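Local coordinates for Lin1840 protein (Listeria innocua serovar 6a, PDB 4ZOC), which probably hydrolyses terminal, non-reducing beta-D-glucosyl residues with release of beta-D-glucose, as a glycoside hydrolase family 3 beta-glucosidase acting in beta-1,2-glucan metabolism, at residues 476-487 / 504-515; 103-111 / 546-554. The protein carries 2 engineered substitutions. One frame throughout, in Å; residues are numbered along the deposited sequence.

Interaction 1 (476-487 / 504-515)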
loop_
_atom_site.group_PDB
_atom_site.type_symbol
_atom_site.label_atom_id
_atom_site.label_comp_id
_atom_site.label_asym_id
_atom_site.label_seq_id
_atom_site.Cartn_x
_atom_site.Cartn_y
_atom_site.Cartn_z
ATOM N N SER A 476 5.403 -10.410 11.159
ATOM C CA SER A 476 5.169 -10.006 9.790
ATOM C C SER A 476 5.967 -10.905 8.862
ATOM O O SER A 476 7.223 -11.069 9.075
ATOM C CB SER A 476 5.656 -8.550 9.600
ATOM O OG SER A 476 4.775 -7.608 10.229
ATOM N N LEU A 477 5.317 -11.291 7.764
ATOM C CA LEU A 477 5.951 -12.049 6.722
ATOM C C LEU A 477 5.895 -11.304 5.438
ATOM O O LEU A 477 4.801 -11.039 4.936
ATOM C CB LEU A 477 5.294 -13.386 6.484
ATOM C CG LEU A 477 5.383 -14.521 7.397
ATOM C CD1 LEU A 477 4.681 -15.749 6.769
ATOM C CD2 LEU A 477 6.871 -14.769 7.612
ATOM N N ALA A 478 7.039 -11.000 4.856
ATOM C CA ALA A 478 7.008 -10.357 3.545
ATOM C C ALA A 478 6.465 -11.201 2.440
ATOM O O ALA A 478 5.742 -10.663 1.562
ATOM C CB ALA A 478 8.380 -9.824 3.184
ATOM N N THR A 479 6.645 -12.519 2.511
ATOM C CA THR A 479 6.059 -13.430 1.528
ATOM C C THR A 479 5.097 -14.356 2.244
ATOM O O THR A 479 5.449 -15.072 3.216
ATOM C CB THR A 479 7.152 -14.245 0.835
ATOM O OG1 THR A 479 8.098 -13.328 0.237
ATOM C CG2 THR A 479 6.610 -15.195 -0.158
ATOM N N ILE A 480 3.835 -14.294 1.834
ATOM C CA ILE A 480 2.787 -15.013 2.552
ATOM C C ILE A 480 2.641 -16.464 2.035
ATOM O O ILE A 480 1.587 -16.866 1.460
ATOM C CB ILE A 480 1.429 -14.257 2.498
ATOM C CG1 ILE A 480 1.033 -13.917 1.074
ATOM C CG2 ILE A 480 1.542 -12.988 3.325
ATOM C CD1 ILE A 480 -0.465 -13.956 0.891
ATOM N N ARG A 481 3.692 -17.219 2.309
ATOM C CA ARG A 481 3.830 -18.610 1.934
ATOM C C ARG A 481 4.210 -19.434 3.153
ATOM O O ARG A 481 4.803 -18.926 4.081
ATOM C CB ARG A 481 4.874 -18.755 0.819
ATOM C CG ARG A 481 4.410 -18.310 -0.533
ATOM C CD ARG A 481 5.518 -18.492 -1.525
ATOM N NE ARG A 481 5.823 -19.882 -1.841
ATOM C CZ ARG A 481 5.189 -20.586 -2.772
ATOM N NH1 ARG A 481 4.134 -20.098 -3.376
ATOM N NH2 ARG A 481 5.550 -21.844 -3.017
ATOM N N LEU A 482 3.802 -20.707 3.150
ATOM C CA LEU A 482 4.326 -21.660 4.073
ATOM C C LEU A 482 5.763 -21.908 3.723
ATOM O O LEU A 482 6.234 -21.484 2.635
ATOM C CB LEU A 482 3.555 -22.998 3.908
ATOM C CG LEU A 482 2.083 -23.123 4.246
ATOM C CD1 LEU A 482 1.568 -24.440 3.837
ATOM C CD2 LEU A 482 1.906 -22.966 5.714
ATOM N N PRO A 483 6.514 -22.494 4.625
ATOM C CA PRO A 483 7.869 -22.960 4.268
ATOM C C PRO A 483 7.867 -23.768 3.015
ATOM O O PRO A 483 6.914 -24.579 2.774
ATOM C CB PRO A 483 8.319 -23.734 5.488
ATOM C CG PRO A 483 7.491 -23.231 6.634
ATOM C CD PRO A 483 6.180 -22.769 6.041
ATOM N N GLU A 484 8.849 -23.564 2.140
ATOM C CA GLU A 484 8.792 -24.259 0.854
ATOM C C GLU A 484 8.771 -25.801 0.987
ATOM O O GLU A 484 8.189 -26.481 0.146
ATOM C CB GLU A 484 9.928 -23.777 -0.026
ATOM C CG GLU A 484 9.894 -24.341 -1.402
ATOM C CD GLU A 484 8.694 -23.910 -2.254
ATOM O OE1 GLU A 484 8.025 -22.852 -1.879
ATOM O OE2 GLU A 484 8.540 -24.621 -3.346
ATOM N N ALA A 485 9.356 -26.349 2.067
ATOM C CA ALA A 485 9.283 -27.774 2.358
ATOM C C ALA A 485 7.868 -28.313 2.411
ATOM O O ALA A 485 7.636 -29.468 2.062
ATOM C CB ALA A 485 10.003 -28.081 3.646
ATOM N N GLN A 486 6.898 -27.493 2.847
ATOM C CA GLN A 486 5.527 -27.932 2.862
ATOM C C GLN A 486 4.885 -27.982 1.473
ATOM O O GLN A 486 4.146 -28.890 1.193
ATOM C CB GLN A 486 4.682 -27.077 3.815
ATOM C CG GLN A 486 5.216 -27.183 5.255
ATOM C CD GLN A 486 4.242 -26.642 6.277
ATOM O OE1 GLN A 486 3.027 -26.741 6.106
ATOM N NE2 GLN A 486 4.769 -26.053 7.351
ATOM N N TYR A 487 5.178 -27.032 0.607
ATOM C CA TYR A 487 4.746 -27.137 -0.775
ATOM C C TYR A 487 5.440 -28.318 -1.444
ATOM O O TYR A 487 4.774 -29.060 -2.193
ATOM C CB TYR A 487 5.008 -25.861 -1.591
ATOM C CG TYR A 487 4.288 -24.634 -1.069
ATOM C CD1 TYR A 487 3.021 -24.369 -1.463
ATOM C CD2 TYR A 487 4.917 -23.724 -0.214
ATOM C CE1 TYR A 487 2.330 -23.250 -0.999
ATOM C CE2 TYR A 487 4.224 -22.637 0.298
ATOM C CZ TYR A 487 2.961 -22.381 -0.127
ATOM O OH TYR A 487 2.333 -21.226 0.348
ATOM N N LEU A 504 -5.402 -27.392 6.426
ATOM C CA LEU A 504 -4.507 -26.298 6.623
ATOM C C LEU A 504 -4.771 -25.539 7.910
ATOM O O LEU A 504 -5.888 -25.151 8.203
ATOM C CB LEU A 504 -4.565 -25.345 5.403
ATOM C CG LEU A 504 -3.594 -24.146 5.384
ATOM C CD1 LEU A 504 -2.168 -24.583 5.192
ATOM C CD2 LEU A 504 -3.999 -23.232 4.210
ATOM N N PHE A 505 -3.708 -25.357 8.675
ATOM C CA PHE A 505 -3.752 -24.575 9.960
ATOM C C PHE A 505 -2.837 -23.368 9.875
ATOM O O PHE A 505 -1.656 -23.444 9.470
ATOM C CB PHE A 505 -3.336 -25.474 11.090
ATOM C CG PHE A 505 -4.236 -26.658 11.271
ATOM C CD1 PHE A 505 -4.084 -27.793 10.512
ATOM C CD2 PHE A 505 -5.195 -26.633 12.233
ATOM C CE1 PHE A 505 -4.930 -28.871 10.674
ATOM C CE2 PHE A 505 -6.004 -27.711 12.426
ATOM C CZ PHE A 505 -5.892 -28.833 11.648
ATOM N N ASN A 506 -3.374 -22.209 10.224
ATOM C CA ASN A 506 -2.711 -20.987 9.895
ATOM C C ASN A 506 -3.434 -19.780 10.479
ATOM O O ASN A 506 -4.578 -19.885 10.807
ATOM C CB ASN A 506 -2.556 -20.801 8.384
ATOM C CG ASN A 506 -3.829 -20.916 7.625
ATOM O OD1 ASN A 506 -4.511 -21.932 7.734
ATOM N ND2 ASN A 506 -4.181 -19.901 6.808
ATOM N N GLY A 507 -2.712 -18.633 10.582
ATOM C CA GLY A 507 -3.251 -17.414 11.166
ATOM C C GLY A 507 -3.455 -16.300 10.197
ATOM O O GLY A 507 -3.799 -15.208 10.612
ATOM N N ARG A 508 -3.187 -16.525 8.908
ATOM C CA ARG A 508 -3.287 -15.483 7.829
ATOM C C ARG A 508 -3.651 -16.155 6.539
ATOM O O ARG A 508 -3.332 -17.318 6.365
ATOM C CB ARG A 508 -1.945 -14.722 7.586
ATOM C CG ARG A 508 -0.754 -15.688 7.389
ATOM C CD ARG A 508 0.445 -15.125 6.676
ATOM N NE ARG A 508 0.945 -13.986 7.417
ATOM C CZ ARG A 508 1.697 -14.085 8.513
ATOM N NH1 ARG A 508 2.030 -15.260 8.988
ATOM N NH2 ARG A 508 2.139 -13.008 9.114
ATOM N N PRO A 509 -4.338 -15.428 5.607
ATOM C CA PRO A 509 -4.326 -15.880 4.189
ATOM C C PRO A 509 -2.922 -16.176 3.735
ATOM O O PRO A 509 -1.931 -15.509 4.163
ATOM C CB PRO A 509 -4.861 -14.656 3.456
ATOM C CG PRO A 509 -5.788 -13.976 4.499
ATOM C CD PRO A 509 -4.945 -14.081 5.712
ATOM N N LEU A 510 -2.813 -17.204 2.911
ATOM C CA LEU A 510 -1.518 -17.647 2.389
ATOM C C LEU A 510 -1.698 -17.832 0.883
ATOM O O LEU A 510 -2.848 -17.963 0.400
ATOM C CB LEU A 510 -1.080 -18.964 3.011
ATOM C CG LEU A 510 -0.585 -18.813 4.453
ATOM C CD1 LEU A 510 -0.702 -20.191 5.068
ATOM C CD2 LEU A 510 0.775 -18.131 4.579
ATOM N N GLU A 511 -0.597 -17.990 0.193
ATOM C CA GLU A 511 -0.618 -18.439 -1.216
ATOM C C GLU A 511 -0.923 -19.962 -1.284
ATOM O O GLU A 511 -0.095 -20.816 -0.921
ATOM C CB GLU A 511 0.717 -18.180 -1.895
ATOM C CG GLU A 511 1.191 -16.743 -1.936
ATOM C CD GLU A 511 2.488 -16.534 -2.730
ATOM O OE1 GLU A 511 2.957 -17.479 -3.460
ATOM O OE2 GLU A 511 3.042 -15.418 -2.623
ATOM N N VAL A 512 -2.141 -20.294 -1.656
ATOM C CA VAL A 512 -2.557 -21.657 -1.606
ATOM C C VAL A 512 -2.791 -22.287 -2.985
ATOM O O VAL A 512 -3.245 -23.486 -3.073
ATOM C CB VAL A 512 -3.747 -21.882 -0.659
ATOM C CG1 VAL A 512 -3.407 -21.473 0.764
ATOM C CG2 VAL A 512 -5.024 -21.257 -1.218
ATOM N N LYS A 513 -2.556 -21.535 -4.070
ATOM C CA LYS A 513 -2.810 -22.053 -5.387
ATOM C C LYS A 513 -2.099 -23.452 -5.597
ATOM O O LYS A 513 -2.740 -24.434 -6.080
ATOM C CB LYS A 513 -2.400 -21.053 -6.467
ATOM C CG LYS A 513 -2.361 -21.607 -7.896
ATOM C CD LYS A 513 -2.053 -20.506 -8.936
ATOM C CE LYS A 513 -2.267 -21.158 -10.334
ATOM N NZ LYS A 513 -2.282 -20.131 -11.346
ATOM N N GLU A 514 -0.848 -23.547 -5.168
ATOM C CA GLU A 514 -0.066 -24.810 -5.359
ATOM C C GLU A 514 -0.612 -25.915 -4.497
ATOM O O GLU A 514 -0.488 -27.083 -4.860
ATOM C CB GLU A 514 1.392 -24.603 -5.038
ATOM C CG GLU A 514 2.036 -23.660 -6.037
ATOM C CD GLU A 514 3.316 -23.062 -5.509
ATOM O OE1 GLU A 514 4.142 -23.795 -4.941
ATOM O OE2 GLU A 514 3.509 -21.842 -5.674
ATOM N N LEU A 515 -1.319 -25.593 -3.395
ATOM C CA LEU A 515 -1.916 -26.634 -2.579
ATOM C C LEU A 515 -3.205 -27.121 -3.184
ATOM O O LEU A 515 -3.427 -28.303 -3.259
ATOM C CB LEU A 515 -2.126 -26.109 -1.152
ATOM C CG LEU A 515 -0.854 -25.601 -0.477
ATOM C CD1 LEU A 515 -1.153 -25.048 0.897
ATOM C CD2 LEU A 515 0.284 -26.587 -0.378
#
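Arg481 reaches across to Glu511 and Glu514, tying the loop that leads into helix 484-494 to the segment that follows strand 500-505; helix and strand belong to a beta-alpha-beta unit of the family 3 C-terminal domain. With Glu484 the three side chains form a salt-bridge network. The guanidinium takes Glu514 end-on: NH1 lies 3.0 Å from Glu514 OE2, approaching from above the carboxylate plane, while NH2 meets Glu514 OE1 on the syn side. NH1 also bonds Glu511 OE1 at 2.9 Å, on the anti side, with the two planes 69° apart, whereas Glu514 is tilted by only 34°. All these acceptors, and Glu484 OE1 on NH2, lie close to the guanidinium plane, so its edge is used for charge and one face is left to Tyr487. Arg481 NH2 sits over the centre of the Tyr487 ring, 3.4 Å above the ring plane. The arginine chain is bent at chi3 (70°), and its end comes nearer to 504-515 than its base does. Glu511 OE2 has a further partner, Thr558 OG1.

Beside the salt bridges, Leu482 CD2 packs on Leu510 CD1 and Leu482 CD1 on Leu504 CD1, the latter two side chains running past each other in opposite directions. Leu477 CD1 lies 3.5 Å above one face of the Arg508 guanidinium, whose NH1 is in a salt bridge with Glu466 and whose NE donates to the carbonyl oxygen of Pro145. The backbones join where Glu511 N donates to Ile480 O at 2.8 Å. Tyr487 OH accepts from Leu482 N and donates to Glu511 O, in the carbonyl plane on a lone pair, at 2.8 Å.

Interaction 2 (103-111 / 546-554); sequences PLALGCSFD and PSGKLSMSF
The last part of helix 103-108 and the turn after it, in the family 3 N-terminal TIM-barrel region, meet an extended loop of the C-terminal domain, and Cys108 is the residue on which the two segments converge. Its carbonyl oxygen accepts from Lys549 N at 2.8 Å; the donor lies in the carbonyl plane on a lone pair, and the N-H...O angle of 167° is nearly straight. The thiol serves the next bond: with SG anti to its own carbonyl carbon (chi1 -61°), Cys108 SG receives Ser551 N at 3.5 Å, a long distance suited to sulfur. Ser551 CB sits against the helix backbone, 3.6 Å from Gly107 C, and Ser551 OG, which bonds Thr154 O, lies on the side of Gly107 where a beta carbon would point.

Phe110, which leaves helical geometry with positive phi, presents its ring edge to the loop: Lys549 O lies 3.4 Å from Phe110 CE1, near the ring plane. The Phe110 and Lys549 side chains cross at about a right angle, with Lys549 CB near CE1. Lys549 NZ extends to Glu640. Around this junction, Phe110 and Lys549 touch Val641 of strand 638-648, Cys108 and Leu550 pack on Val376 of strand 376-380, and Ala105 and Ser109 meet Ser374 at the end of helix 361-374.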
loop_
_atom_site.group_PDB
_atom_site.type_symbol
_atom_site.label_atom_id
_atom_site.label_comp_id
_atom_site.label_asym_id
_atom_site.label_seq_id
_atom_site.Cartn_x
_atom_site.Cartn_y
_atom_site.Cartn_z
ATOM N N PRO A 103 -9.668 -14.988 16.039
ATOM C CA PRO A 103 -10.714 -14.142 15.516
ATOM C C PRO A 103 -10.954 -14.175 13.983
ATOM O O PRO A 103 -12.101 -14.036 13.570
ATOM C CB PRO A 103 -10.307 -12.765 16.042
ATOM C CG PRO A 103 -9.695 -13.102 17.366
ATOM C CD PRO A 103 -8.930 -14.330 17.108
ATOM N N LEU A 104 -9.892 -14.293 13.180
ATOM C CA LEU A 104 -10.026 -14.293 11.706
ATOM C C LEU A 104 -10.899 -15.495 11.323
ATOM O O LEU A 104 -11.709 -15.399 10.447
ATOM C CB LEU A 104 -8.647 -14.336 11.075
ATOM C CG LEU A 104 -8.691 -14.105 9.558
ATOM C CD1 LEU A 104 -9.548 -12.917 9.134
ATOM C CD2 LEU A 104 -7.314 -14.039 8.987
ATOM N N ALA A 105 -10.733 -16.620 12.017
ATOM C CA ALA A 105 -11.587 -17.811 11.811
ATOM C C ALA A 105 -13.031 -17.504 12.242
ATOM O O ALA A 105 -14.007 -17.840 11.559
ATOM C CB ALA A 105 -11.047 -18.981 12.552
ATOM N N LEU A 106 -13.189 -16.847 13.378
ATOM C CA LEU A 106 -14.523 -16.500 13.823
ATOM C C LEU A 106 -15.204 -15.610 12.764
ATOM O O LEU A 106 -16.382 -15.618 12.630
ATOM C CB LEU A 106 -14.539 -15.856 15.217
ATOM C CG LEU A 106 -14.017 -16.729 16.359
ATOM C CD1 LEU A 106 -13.955 -15.991 17.670
ATOM C CD2 LEU A 106 -14.849 -17.977 16.478
ATOM N N GLY A 107 -14.466 -14.765 12.095
ATOM C CA GLY A 107 -14.997 -13.872 11.055
ATOM C C GLY A 107 -15.601 -14.805 9.979
ATOM O O GLY A 107 -16.709 -14.604 9.509
ATOM N N CYS A 108 -14.896 -15.849 9.683
ATOM C CA CYS A 108 -15.374 -16.828 8.626
ATOM C C CYS A 108 -16.671 -17.602 9.002
ATOM O O CYS A 108 -17.315 -18.142 8.143
ATOM C CB CYS A 108 -14.296 -17.815 8.219
ATOM S SG CYS A 108 -12.808 -17.069 7.496
ATOM N N SER A 109 -17.006 -17.672 10.309
ATOM C CA SER A 109 -18.282 -18.197 10.746
ATOM C C SER A 109 -19.454 -17.420 10.206
ATOM O O SER A 109 -20.483 -18.027 10.028
ATOM C CB SER A 109 -18.442 -18.281 12.271
ATOM O OG SER A 109 -18.761 -17.020 12.839
ATOM N N PHE A 110 -19.297 -16.127 9.927
ATOM C CA PHE A 110 -20.446 -15.233 9.573
ATOM C C PHE A 110 -21.603 -15.439 10.540
ATOM O O PHE A 110 -22.803 -15.326 10.158
ATOM C CB PHE A 110 -20.822 -15.458 8.100
ATOM C CG PHE A 110 -19.971 -14.696 7.144
ATOM C CD1 PHE A 110 -18.667 -15.158 6.829
ATOM C CD2 PHE A 110 -20.502 -13.607 6.439
ATOM C CE1 PHE A 110 -17.873 -14.540 5.909
ATOM C CE2 PHE A 110 -19.702 -12.973 5.489
ATOM C CZ PHE A 110 -18.399 -13.465 5.243
ATOM N N ASP A 111 -21.255 -15.766 11.813
ATOM C CA ASP A 111 -22.249 -16.143 12.793
ATOM C C ASP A 111 -22.152 -15.376 14.110
ATOM O O ASP A 111 -21.297 -15.647 14.943
ATOM C CB ASP A 111 -22.260 -17.673 13.003
ATOM C CG ASP A 111 -23.494 -18.117 13.742
ATOM O OD1 ASP A 111 -24.612 -17.973 13.176
ATOM O OD2 ASP A 111 -23.361 -18.510 14.919
ATOM N N PRO A 546 -19.044 -28.520 6.710
ATOM C CA PRO A 546 -18.396 -27.155 6.623
ATOM C C PRO A 546 -19.394 -26.103 6.269
ATOM O O PRO A 546 -20.163 -26.297 5.296
ATOM C CB PRO A 546 -17.339 -27.340 5.513
ATOM C CG PRO A 546 -17.040 -28.810 5.580
ATOM C CD PRO A 546 -18.329 -29.498 5.885
ATOM N N SER A 547 -19.273 -24.918 6.888
ATOM C CA SER A 547 -20.152 -23.858 6.640
ATOM C C SER A 547 -19.598 -22.477 6.715
ATOM O O SER A 547 -20.341 -21.491 6.544
ATOM C CB SER A 547 -21.375 -23.957 7.542
ATOM O OG SER A 547 -21.064 -23.694 8.886
ATOM N N GLY A 548 -18.286 -22.382 6.946
ATOM C CA GLY A 548 -17.570 -21.116 6.933
ATOM C C GLY A 548 -17.329 -20.530 5.534
ATOM O O GLY A 548 -17.377 -21.229 4.511
ATOM N N LYS A 549 -17.180 -19.190 5.504
ATOM C CA LYS A 549 -16.993 -18.426 4.247
ATOM C C LYS A 549 -15.819 -17.522 4.526
ATOM O O LYS A 549 -15.574 -17.097 5.673
ATOM C CB LYS A 549 -18.180 -17.523 3.878
ATOM C CG LYS A 549 -19.518 -18.230 3.726
ATOM C CD LYS A 549 -19.532 -19.297 2.630
ATOM C CE LYS A 549 -20.979 -19.623 2.296
ATOM N NZ LYS A 549 -21.149 -20.660 1.199
ATOM N N LEU A 550 -15.010 -17.292 3.527
ATOM C CA LEU A 550 -13.846 -16.429 3.739
ATOM C C LEU A 550 -14.266 -15.021 4.149
ATOM O O LEU A 550 -15.097 -14.414 3.468
ATOM C CB LEU A 550 -12.948 -16.427 2.489
ATOM C CG LEU A 550 -12.194 -17.723 2.192
ATOM C CD1 LEU A 550 -11.384 -17.426 0.886
ATOM C CD2 LEU A 550 -11.293 -18.252 3.284
ATOM N N SER A 551 -13.674 -14.537 5.246
ATOM C CA SER A 551 -13.844 -13.122 5.641
ATOM C C SER A 551 -12.656 -12.229 5.216
ATOM O O SER A 551 -12.648 -10.968 5.452
ATOM C CB SER A 551 -14.125 -13.097 7.133
ATOM O OG SER A 551 -12.937 -13.374 7.788
ATOM N N MET A 552 -11.662 -12.858 4.555
ATOM C CA MET A 552 -10.530 -12.165 3.964
ATOM C C MET A 552 -10.116 -12.878 2.671
ATOM O O MET A 552 -10.050 -14.104 2.619
ATOM C CB MET A 552 -9.412 -12.057 4.960
ATOM C CG MET A 552 -8.332 -11.061 4.591
ATOM S SD MET A 552 -7.095 -10.858 5.888
ATOM C CE MET A 552 -6.251 -9.425 5.208
ATOM N N SER A 553 -9.778 -12.094 1.665
ATOM C CA SER A 553 -9.398 -12.600 0.337
ATOM C C SER A 553 -8.084 -13.344 0.402
ATOM O O SER A 553 -7.177 -12.967 1.175
ATOM C CB SER A 553 -9.262 -11.382 -0.616
ATOM O OG SER A 553 -10.515 -10.754 -0.826
ATOM N N PHE A 554 -7.985 -14.446 -0.352
ATOM C CA PHE A 554 -6.739 -15.216 -0.480
ATOM C C PHE A 554 -6.055 -14.784 -1.786
ATOM O O PHE A 554 -6.547 -15.091 -2.864
ATOM C CB PHE A 554 -7.045 -16.722 -0.488
ATOM C CG PHE A 554 -7.100 -17.318 0.910
ATOM C CD1 PHE A 554 -7.796 -16.688 1.910
ATOM C CD2 PHE A 554 -6.370 -18.444 1.235
ATOM C CE1 PHE A 554 -7.792 -17.168 3.199
ATOM C CE2 PHE A 554 -6.365 -18.965 2.534
ATOM C CZ PHE A 554 -7.130 -18.317 3.501
#

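In the fold
From the N terminus, the chain first passes 103-111, in the barrel region, and returns to it only after 434 intervening residues, when 546-554 closes interaction 2. Interaction 1 lies wholly inside that long loop: 476-487 is joined by 504-515 after just 16 residues, so the contacts nest and do not cross. Interaction 1 is local to the C-terminal domain, whereas interaction 2 binds that domain to the N-terminal one, with strand 638-648 of the fibronectin-like region alongside. Their centres are about 17 Å apart, yet the two touch directly: Pro509 CG packs on Met552 SD at 3.7 Å, and Leu510 O approaches Phe554 CD2 at the same distance.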